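Local atomic coordinates of glucosamine kinase (Streptacidiphilus jiangxiensis, PDB entry 6HWJ), a protein that catalyses the magnesium- and ATP-dependent phosphorylation of D-glucosamine to D-glucosamine 6-phosphate, and acts to a lesser extent on glucose. Residues Met163-Thr171 against Leu181-Pro189; Val109-Asp118 against Val124-Lys133. All blocks are in the same frame, centred on the assembly; numbering follows the deposited sequence.

Interaction 1 (Met163-Thr171 against Leu181-Pro189)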
loop_
_atom_site.group_PDB
_atom_site.type_symbol
_atom_site.label_atom_id
_atom_site.label_comp_id
_atom_site.label_asym_id
_atom_site.label_seq_id
_atom_site.Cartn_x
_atom_site.Cartn_y
_atom_site.Cartn_z
ATOM N N MET A 163 2.173 -7.119 11.028
ATOM C CA MET A 163 2.091 -7.341 9.598
ATOM C C MET A 163 2.247 -8.846 9.369
ATOM O O MET A 163 2.793 -9.536 10.228
ATOM C CB MET A 163 3.186 -6.568 8.853
ATOM C CG MET A 163 4.586 -6.924 9.273
ATOM S SD MET A 163 5.860 -6.081 8.287
ATOM C CE MET A 163 7.328 -6.533 9.165
ATOM N N PRO A 164 1.792 -9.372 8.235
ATOM C CA PRO A 164 2.077 -10.782 7.932
ATOM C C PRO A 164 3.573 -11.017 8.074
ATOM O O PRO A 164 4.385 -10.258 7.534
ATOM C CB PRO A 164 1.600 -10.952 6.487
ATOM C CG PRO A 164 0.646 -9.828 6.243
ATOM C CD PRO A 164 1.172 -8.677 7.094
ATOM N N ARG A 165 3.941 -12.031 8.858
ATOM C CA ARG A 165 5.346 -12.253 9.127
ATOM C C ARG A 165 6.111 -12.378 7.801
ATOM O O ARG A 165 5.729 -13.179 6.947
ATOM C CB ARG A 165 5.553 -13.522 9.966
ATOM C CG ARG A 165 7.027 -13.772 10.293
ATOM C CD ARG A 165 7.313 -15.238 10.553
ATOM N NE ARG A 165 6.967 -15.642 11.911
ATOM C CZ ARG A 165 7.813 -15.644 12.939
ATOM N NH1 ARG A 165 7.391 -16.035 14.131
ATOM N NH2 ARG A 165 9.070 -15.255 12.781
ATOM N N PRO A 166 7.176 -11.607 7.598
ATOM C CA PRO A 166 7.981 -11.778 6.387
ATOM C C PRO A 166 8.826 -13.032 6.473
ATOM O O PRO A 166 9.456 -13.303 7.498
ATOM C CB PRO A 166 8.847 -10.513 6.350
ATOM C CG PRO A 166 9.006 -10.161 7.777
ATOM C CD PRO A 166 7.696 -10.513 8.450
ATOM N N TRP A 167 8.823 -13.793 5.382
ATOM C CA TRP A 167 9.697 -14.934 5.194
ATOM C C TRP A 167 10.914 -14.598 4.351
ATOM O O TRP A 167 12.020 -15.048 4.652
ATOM C CB TRP A 167 8.941 -16.077 4.502
ATOM C CG TRP A 167 7.930 -16.788 5.351
ATOM C CD1 TRP A 167 7.166 -16.256 6.348
ATOM C CD2 TRP A 167 7.566 -18.172 5.255
ATOM N NE1 TRP A 167 6.350 -17.218 6.879
ATOM C CE2 TRP A 167 6.573 -18.407 6.230
ATOM C CE3 TRP A 167 7.984 -19.231 4.441
ATOM C CZ2 TRP A 167 5.986 -19.650 6.409
ATOM C CZ3 TRP A 167 7.415 -20.481 4.626
ATOM C CH2 TRP A 167 6.426 -20.684 5.605
ATOM N N GLY A 168 10.727 -13.823 3.280
ATOM C CA GLY A 168 11.857 -13.445 2.462
ATOM C C GLY A 168 11.479 -12.414 1.427
ATOM O O GLY A 168 10.298 -12.187 1.131
ATOM N N LEU A 169 12.521 -11.812 0.869
ATOM C CA LEU A 169 12.415 -10.852 -0.208
ATOM C C LEU A 169 13.462 -11.164 -1.263
ATOM O O LEU A 169 14.619 -11.449 -0.931
ATOM C CB LEU A 169 12.639 -9.432 0.319
ATOM C CG LEU A 169 11.643 -8.959 1.370
ATOM C CD1 LEU A 169 12.151 -7.697 2.039
ATOM C CD2 LEU A 169 10.291 -8.749 0.717
ATOM N N LEU A 170 13.059 -11.097 -2.527
ATOM C CA LEU A 170 13.978 -11.204 -3.654
ATOM C C LEU A 170 14.010 -9.865 -4.371
ATOM O O LEU A 170 12.967 -9.384 -4.837
ATOM C CB LEU A 170 13.557 -12.304 -4.622
ATOM C CG LEU A 170 14.368 -12.381 -5.918
ATOM C CD1 LEU A 170 15.842 -12.661 -5.596
ATOM C CD2 LEU A 170 13.818 -13.424 -6.873
ATOM N N THR A 171 15.199 -9.263 -4.446
ATOM C CA THR A 171 15.363 -7.978 -5.108
ATOM C C THR A 171 16.514 -8.034 -6.101
ATOM O O THR A 171 17.405 -8.888 -6.019
ATOM C CB THR A 171 15.620 -6.845 -4.094
ATOM O OG1 THR A 171 16.813 -7.138 -3.355
ATOM C CG2 THR A 171 14.439 -6.708 -3.144
ATOM N N LEU A 181 11.343 -8.088 -6.838
ATOM C CA LEU A 181 10.968 -9.127 -7.785
ATOM C C LEU A 181 9.970 -10.107 -7.193
ATOM O O LEU A 181 9.096 -10.584 -7.928
ATOM C CB LEU A 181 12.203 -9.896 -8.243
ATOM C CG LEU A 181 13.361 -9.080 -8.819
ATOM C CD1 LEU A 181 14.496 -10.023 -9.261
ATOM C CD2 LEU A 181 12.904 -8.209 -9.964
ATOM N N ALA A 182 10.076 -10.386 -5.889
ATOM C CA ALA A 182 9.176 -11.317 -5.212
ATOM C C ALA A 182 9.246 -11.092 -3.710
ATOM O O ALA A 182 10.314 -10.822 -3.162
ATOM C CB ALA A 182 9.513 -12.779 -5.514
ATOM N N SER A 183 8.103 -11.234 -3.049
ATOM C CA SER A 183 8.015 -11.223 -1.602
ATOM C C SER A 183 7.345 -12.512 -1.144
ATOM O O SER A 183 6.508 -13.085 -1.854
ATOM C CB SER A 183 7.226 -10.014 -1.098
ATOM O OG SER A 183 5.925 -10.007 -1.652
ATOM N N VAL A 184 7.741 -12.971 0.042
ATOM C CA VAL A 184 7.155 -14.135 0.694
ATOM C C VAL A 184 6.805 -13.721 2.115
ATOM O O VAL A 184 7.678 -13.301 2.877
ATOM C CB VAL A 184 8.109 -15.329 0.694
ATOM C CG1 VAL A 184 7.411 -16.586 1.169
ATOM C CG2 VAL A 184 8.691 -15.543 -0.704
ATOM N N VAL A 185 5.519 -13.803 2.458
ATOM C CA VAL A 185 5.035 -13.436 3.777
ATOM C C VAL A 185 4.047 -14.502 4.244
ATOM O O VAL A 185 3.538 -15.305 3.459
ATOM C CB VAL A 185 4.362 -12.040 3.804
ATOM C CG1 VAL A 185 5.288 -10.974 3.247
ATOM C CG2 VAL A 185 3.054 -12.106 3.008
ATOM N N ALA A 186 3.739 -14.459 5.538
ATOM C CA ALA A 186 2.823 -15.417 6.121
ATOM C C ALA A 186 1.445 -15.269 5.499
ATOM O O ALA A 186 1.022 -14.163 5.134
ATOM C CB ALA A 186 2.735 -15.222 7.633
ATOM N N TYR A 187 0.776 -16.399 5.326
ATOM C CA TYR A 187 -0.602 -16.461 4.852
ATOM C C TYR A 187 -1.536 -16.376 6.057
ATOM O O TYR A 187 -1.346 -17.095 7.033
ATOM C CB TYR A 187 -0.816 -17.783 4.099
ATOM C CG TYR A 187 -2.210 -18.036 3.559
ATOM C CD1 TYR A 187 -2.919 -17.036 2.916
ATOM C CD2 TYR A 187 -2.792 -19.295 3.659
ATOM C CE1 TYR A 187 -4.180 -17.280 2.400
ATOM C CE2 TYR A 187 -4.048 -19.548 3.146
ATOM C CZ TYR A 187 -4.736 -18.537 2.515
ATOM O OH TYR A 187 -5.990 -18.770 2.004
ATOM N N LEU A 188 -2.547 -15.513 5.966
ATOM C CA LEU A 188 -3.503 -15.272 7.046
ATOM C C LEU A 188 -4.900 -15.601 6.539
ATOM O O LEU A 188 -5.680 -14.692 6.229
ATOM C CB LEU A 188 -3.402 -13.821 7.517
ATOM C CG LEU A 188 -2.003 -13.345 7.953
ATOM C CD1 LEU A 188 -2.045 -11.917 8.453
ATOM C CD2 LEU A 188 -1.449 -14.243 9.035
ATOM N N PRO A 189 -5.266 -16.886 6.480
ATOM C CA PRO A 189 -6.515 -17.254 5.784
ATOM C C PRO A 189 -7.770 -16.695 6.438
ATOM O O PRO A 189 -8.718 -16.334 5.731
ATOM C CB PRO A 189 -6.501 -18.799 5.814
ATOM C CG PRO A 189 -5.657 -19.154 6.999
ATOM C CD PRO A 189 -4.597 -18.050 7.093
#
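Trp167 and Val184 meet through both backbone and side chain. The carbonyl oxygen of Val184 takes two hydrogen bonds, 2.8 Å from Trp167 N and 3.1 Å from Gly168 N, and both donors approach from the same face of the carbonyl plane. Two residues thus oppose one, a classic beta bulge. Val184 CG1, placed anti to its own backbone N (chi1 -171°), packs 3.7 Å from Trp167 CB, while the indole lies obliquely beside the backbone between Val185 and Ala186. At the other end a second classic bulge has Leu181 and Ala182 both facing Leu170, whose carbonyl oxygen accepts from Leu181 N and Ala182 N. Within this bulge, Leu170 N gives a nearly straight bond to Ala182 O (2.8 Å, 176° at the hydrogen). The side chains of Leu170 and Leu181 slant across each other, CG of the former 4.0 Å from CB of the latter. These residues form the antiparallel hairpin of strands 166-172 and 179-186, inside a six-stranded sheet, between strands 98-102 and 130-134. Leu169 and Ser183 are paired on the face that also carries Pro166 and Val185; there Leu169 CD2 rests 3.8 Å from Ser183 CB. Ahead of Pro166 the chain is loop, yet Ala186 N still bonds to Arg165 O, and Pro164 lays CB 3.9 Å from Val185 CG2 and touches Leu188 CD1 with CG. Ala186, Tyr187 and Leu188 are inferred to bind ATP, so this end of the hairpin leads directly into the probable nucleotide site. Helix 79-88 covers Ala182 and Val184 through Leu83, Val84 and Leu87, whereas helix 148-157 packs against Pro166 on the other face. Farther out, the Arg165 guanidinium reaches the carbonyl oxygen of Thr104.

Interaction 2 (Val109-Asp118 against Val124-Lys133)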
loop_
_atom_site.group_PDB
_atom_site.type_symbol
_atom_site.label_atom_id
_atom_site.label_comp_id
_atom_site.label_asym_id
_atom_site.label_seq_id
_atom_site.Cartn_x
_atom_site.Cartn_y
_atom_site.Cartn_z
ATOM N N VAL A 109 8.553 -24.983 2.894
ATOM C CA VAL A 109 7.245 -25.633 2.741
ATOM C C VAL A 109 6.958 -25.898 1.267
ATOM O O VAL A 109 7.543 -25.281 0.357
ATOM C CB VAL A 109 6.125 -24.791 3.381
ATOM C CG1 VAL A 109 6.348 -24.672 4.891
ATOM C CG2 VAL A 109 6.031 -23.411 2.727
ATOM N N THR A 110 6.028 -26.822 1.028
ATOM C CA THR A 110 5.776 -27.357 -0.304
ATOM C C THR A 110 4.283 -27.364 -0.581
ATOM O O THR A 110 3.465 -27.303 0.330
ATOM C CB THR A 110 6.319 -28.795 -0.456
ATOM O OG1 THR A 110 5.782 -29.609 0.589
ATOM C CG2 THR A 110 7.837 -28.816 -0.362
ATOM N N GLY A 111 3.941 -27.466 -1.854
ATOM C CA GLY A 111 2.552 -27.458 -2.280
ATOM C C GLY A 111 2.109 -26.060 -2.669
ATOM O O GLY A 111 2.242 -25.123 -1.880
ATOM N N GLU A 112 1.594 -25.898 -3.874
ATOM C CA GLU A 112 1.259 -24.584 -4.390
ATOM C C GLU A 112 -0.214 -24.499 -4.741
ATOM O O GLU A 112 -0.802 -25.466 -5.242
ATOM C CB GLU A 112 2.092 -24.252 -5.641
ATOM C CG GLU A 112 3.569 -24.106 -5.368
ATOM C CD GLU A 112 4.370 -23.800 -6.618
ATOM O OE1 GLU A 112 3.786 -23.843 -7.733
ATOM O OE2 GLU A 112 5.577 -23.530 -6.490
ATOM N N ARG A 113 -0.797 -23.332 -4.493
ATOM C CA ARG A 113 -2.183 -23.063 -4.860
ATOM C C ARG A 113 -2.295 -21.602 -5.265
ATOM O O ARG A 113 -1.931 -20.711 -4.490
ATOM C CB ARG A 113 -3.116 -23.392 -3.688
ATOM C CG ARG A 113 -4.571 -23.042 -3.931
ATOM C CD ARG A 113 -5.476 -23.630 -2.842
ATOM N NE ARG A 113 -5.224 -23.078 -1.515
ATOM C CZ ARG A 113 -5.768 -21.952 -1.051
ATOM N NH1 ARG A 113 -5.500 -21.541 0.183
ATOM N NH2 ARG A 113 -6.580 -21.233 -1.814
ATOM N N GLY A 114 -2.787 -21.355 -6.478
ATOM C CA GLY A 114 -2.941 -19.992 -6.946
ATOM C C GLY A 114 -4.168 -19.320 -6.368
ATOM O O GLY A 114 -5.177 -19.959 -6.073
ATOM N N ILE A 115 -4.070 -17.998 -6.200
ATOM C CA ILE A 115 -5.176 -17.180 -5.714
ATOM C C ILE A 115 -5.153 -15.859 -6.467
ATOM O O ILE A 115 -4.088 -15.347 -6.824
ATOM C CB ILE A 115 -5.120 -16.915 -4.192
ATOM C CG1 ILE A 115 -3.758 -16.359 -3.798
ATOM C CG2 ILE A 115 -5.442 -18.188 -3.432
ATOM C CD1 ILE A 115 -3.747 -15.697 -2.433
ATOM N N ILE A 116 -6.334 -15.301 -6.697
ATOM C CA ILE A 116 -6.474 -14.090 -7.495
ATOM C C ILE A 116 -6.475 -12.891 -6.562
ATOM O O ILE A 116 -7.328 -12.786 -5.674
ATOM C CB ILE A 116 -7.750 -14.127 -8.352
ATOM C CG1 ILE A 116 -7.541 -15.009 -9.587
ATOM C CG2 ILE A 116 -8.150 -12.716 -8.775
ATOM C CD1 ILE A 116 -7.369 -16.485 -9.282
ATOM N N VAL A 117 -5.515 -11.988 -6.766
ATOM C CA VAL A 117 -5.435 -10.729 -6.038
ATOM C C VAL A 117 -4.938 -9.663 -7.006
ATOM O O VAL A 117 -4.150 -9.941 -7.917
ATOM C CB VAL A 117 -4.502 -10.819 -4.811
ATOM C CG1 VAL A 117 -4.709 -9.614 -3.899
ATOM C CG2 VAL A 117 -4.727 -12.119 -4.058
ATOM N N ASP A 118 -5.404 -8.434 -6.806
ATOM C CA ASP A 118 -4.986 -7.308 -7.637
ATOM C C ASP A 118 -5.386 -7.524 -9.095
ATOM O O ASP A 118 -4.654 -8.142 -9.870
ATOM C CB ASP A 118 -3.473 -7.104 -7.536
ATOM C CG ASP A 118 -2.982 -7.080 -6.099
ATOM O OD1 ASP A 118 -3.706 -6.541 -5.231
ATOM O OD2 ASP A 118 -1.876 -7.605 -5.838
ATOM N N VAL A 124 0.798 -16.785 -5.130
ATOM C CA VAL A 124 0.783 -18.236 -5.020
ATOM C C VAL A 124 0.913 -18.602 -3.546
ATOM O O VAL A 124 1.887 -18.201 -2.884
ATOM C CB VAL A 124 1.928 -18.875 -5.822
ATOM C CG1 VAL A 124 1.863 -20.406 -5.708
ATOM C CG2 VAL A 124 1.839 -18.451 -7.284
ATOM N N ILE A 125 -0.045 -19.362 -3.040
ATOM C CA ILE A 125 0.007 -19.858 -1.665
ATOM C C ILE A 125 0.862 -21.121 -1.630
ATOM O O ILE A 125 0.657 -22.051 -2.423
ATOM C CB ILE A 125 -1.408 -20.133 -1.127
ATOM C CG1 ILE A 125 -2.257 -18.873 -1.181
ATOM C CG2 ILE A 125 -1.326 -20.657 0.294
ATOM C CD1 ILE A 125 -3.723 -19.099 -0.842
ATOM N N VAL A 126 1.841 -21.150 -0.739
ATOM C CA VAL A 126 2.740 -22.295 -0.624
ATOM C C VAL A 126 2.606 -22.885 0.770
ATOM O O VAL A 126 2.561 -22.156 1.772
ATOM C CB VAL A 126 4.203 -21.893 -0.924
ATOM C CG1 VAL A 126 5.076 -23.136 -1.074
ATOM C CG2 VAL A 126 4.267 -21.084 -2.192
ATOM N N GLY A 127 2.524 -24.217 0.826
ATOM C CA GLY A 127 2.354 -24.913 2.096
ATOM C C GLY A 127 1.121 -24.526 2.877
ATOM O O GLY A 127 1.046 -24.805 4.084
ATOM N N GLU A 128 0.144 -23.890 2.225
ATOM C CA GLU A 128 -1.031 -23.340 2.904
ATOM C C GLU A 128 -0.653 -22.480 4.106
ATOM O O GLU A 128 -1.442 -22.312 5.034
ATOM C CB GLU A 128 -1.991 -24.461 3.326
ATOM C CG GLU A 128 -2.549 -25.230 2.119
ATOM C CD GLU A 128 -3.266 -24.324 1.133
ATOM O OE1 GLU A 128 -3.952 -23.380 1.576
ATOM O OE2 GLU A 128 -3.147 -24.556 -0.091
ATOM N N CYS A 129 0.563 -21.908 4.086
ATOM C CA CYS A 129 0.982 -21.048 5.185
ATOM C C CYS A 129 1.854 -19.885 4.754
ATOM O O CYS A 129 2.202 -19.077 5.607
ATOM C CB CYS A 129 1.714 -21.889 6.253
ATOM S SG CYS A 129 3.202 -22.715 5.668
ATOM N N ALA A 130 2.199 -19.743 3.485
ATOM C CA ALA A 130 2.951 -18.595 3.005
ATOM C C ALA A 130 2.383 -18.160 1.664
ATOM O O ALA A 130 1.731 -18.937 0.961
ATOM C CB ALA A 130 4.448 -18.902 2.865
ATOM N N VAL A 131 2.642 -16.899 1.316
ATOM C CA VAL A 131 2.167 -16.311 0.065
ATOM C C VAL A 131 3.374 -15.739 -0.667
ATOM O O VAL A 131 4.080 -14.869 -0.133
ATOM C CB VAL A 131 1.132 -15.205 0.293
ATOM C CG1 VAL A 131 0.619 -14.691 -1.049
ATOM C CG2 VAL A 131 0.002 -15.715 1.165
ATOM N N VAL A 132 3.611 -16.223 -1.871
ATOM C CA VAL A 132 4.633 -15.709 -2.759
ATOM C C VAL A 132 3.939 -14.771 -3.739
ATOM O O VAL A 132 2.986 -15.166 -4.426
ATOM C CB VAL A 132 5.349 -16.832 -3.518
ATOM C CG1 VAL A 132 6.324 -16.228 -4.555
ATOM C CG2 VAL A 132 6.056 -17.770 -2.565
ATOM N N LYS A 133 4.418 -13.545 -3.808
ATOM C CA LYS A 133 3.870 -12.526 -4.703
ATOM C C LYS A 133 4.978 -12.156 -5.672
ATOM O O LYS A 133 5.988 -11.575 -5.250
ATOM C CB LYS A 133 3.396 -11.309 -3.920
ATOM C CG LYS A 133 2.803 -10.209 -4.793
ATOM C CD LYS A 133 2.277 -9.066 -3.926
ATOM C CE LYS A 133 1.603 -7.987 -4.768
ATOM N NZ LYS A 133 1.213 -6.803 -3.946
HETATM O O HOH W 1 -0.572 -24.070 -0.630
#
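An antiparallel hairpin of strands 112-115 and 123-126 forms one margin of the six-stranded sheet, and Arg113 and Ile125 are its hydrogen-bonded pair: Arg113 N donates to Ile125 O (2.8 Å) and Ile125 N to Arg113 O (2.7 Å). Gly127 N extends the ladder to Gly111 O. Arg113 grips Glu128, in the turn 127-129, side-on, NE to OE2 at 2.9 Å and NH1 to OE1 at 2.8 Å. Each carboxylate oxygen uses its syn lone pair, and the two flat groups lie nearly coplanar, 18° apart. The bend of the arginine at chi3 (64°) brings the guanidinium over Ile125, whose CD1 meets one face, 3.5 Å from CZ. That same methyl lies a doubtfully short 3.2 Å from Ile115 CG2. At the far end Val109 sets CG2 against Val126 CG1 and CG1 3.8 Å from Cys129 SG. Glu112, across from Val126, sends its carboxylate to the backbone nitrogens of Glu81, Gly76 and Gly78. A water accepts a bond from Glu128 N. With two bonds in plane and a methyl against one face, the guanidinium is fixed in rotation, and the paired charges probably offset each other at this partly exposed edge.

In the fold
Both hairpins belong to one sheet and are joined by strand 130-134, which runs beside strand 179-186: Val131 N lies 2.8 Å from Val185 O and Lys133 N 2.9 Å from Ser183 O, probable hydrogen bonds. Interaction 1 lies in the interior and is chiefly backbone bonding and apolar packing, with its register adjusted by bulges. Interaction 2, at the sheet margin and partly exposed, adds a salt bridge to its ladder. Tyr187 connects them, its ring packing on Ile125 CD1 and its OH weakly bonded to Arg113. Lys133, from the second contact, and Ala186 to Leu188, from the first, are inferred to bind ATP, consistent with both bordering one nucleotide site.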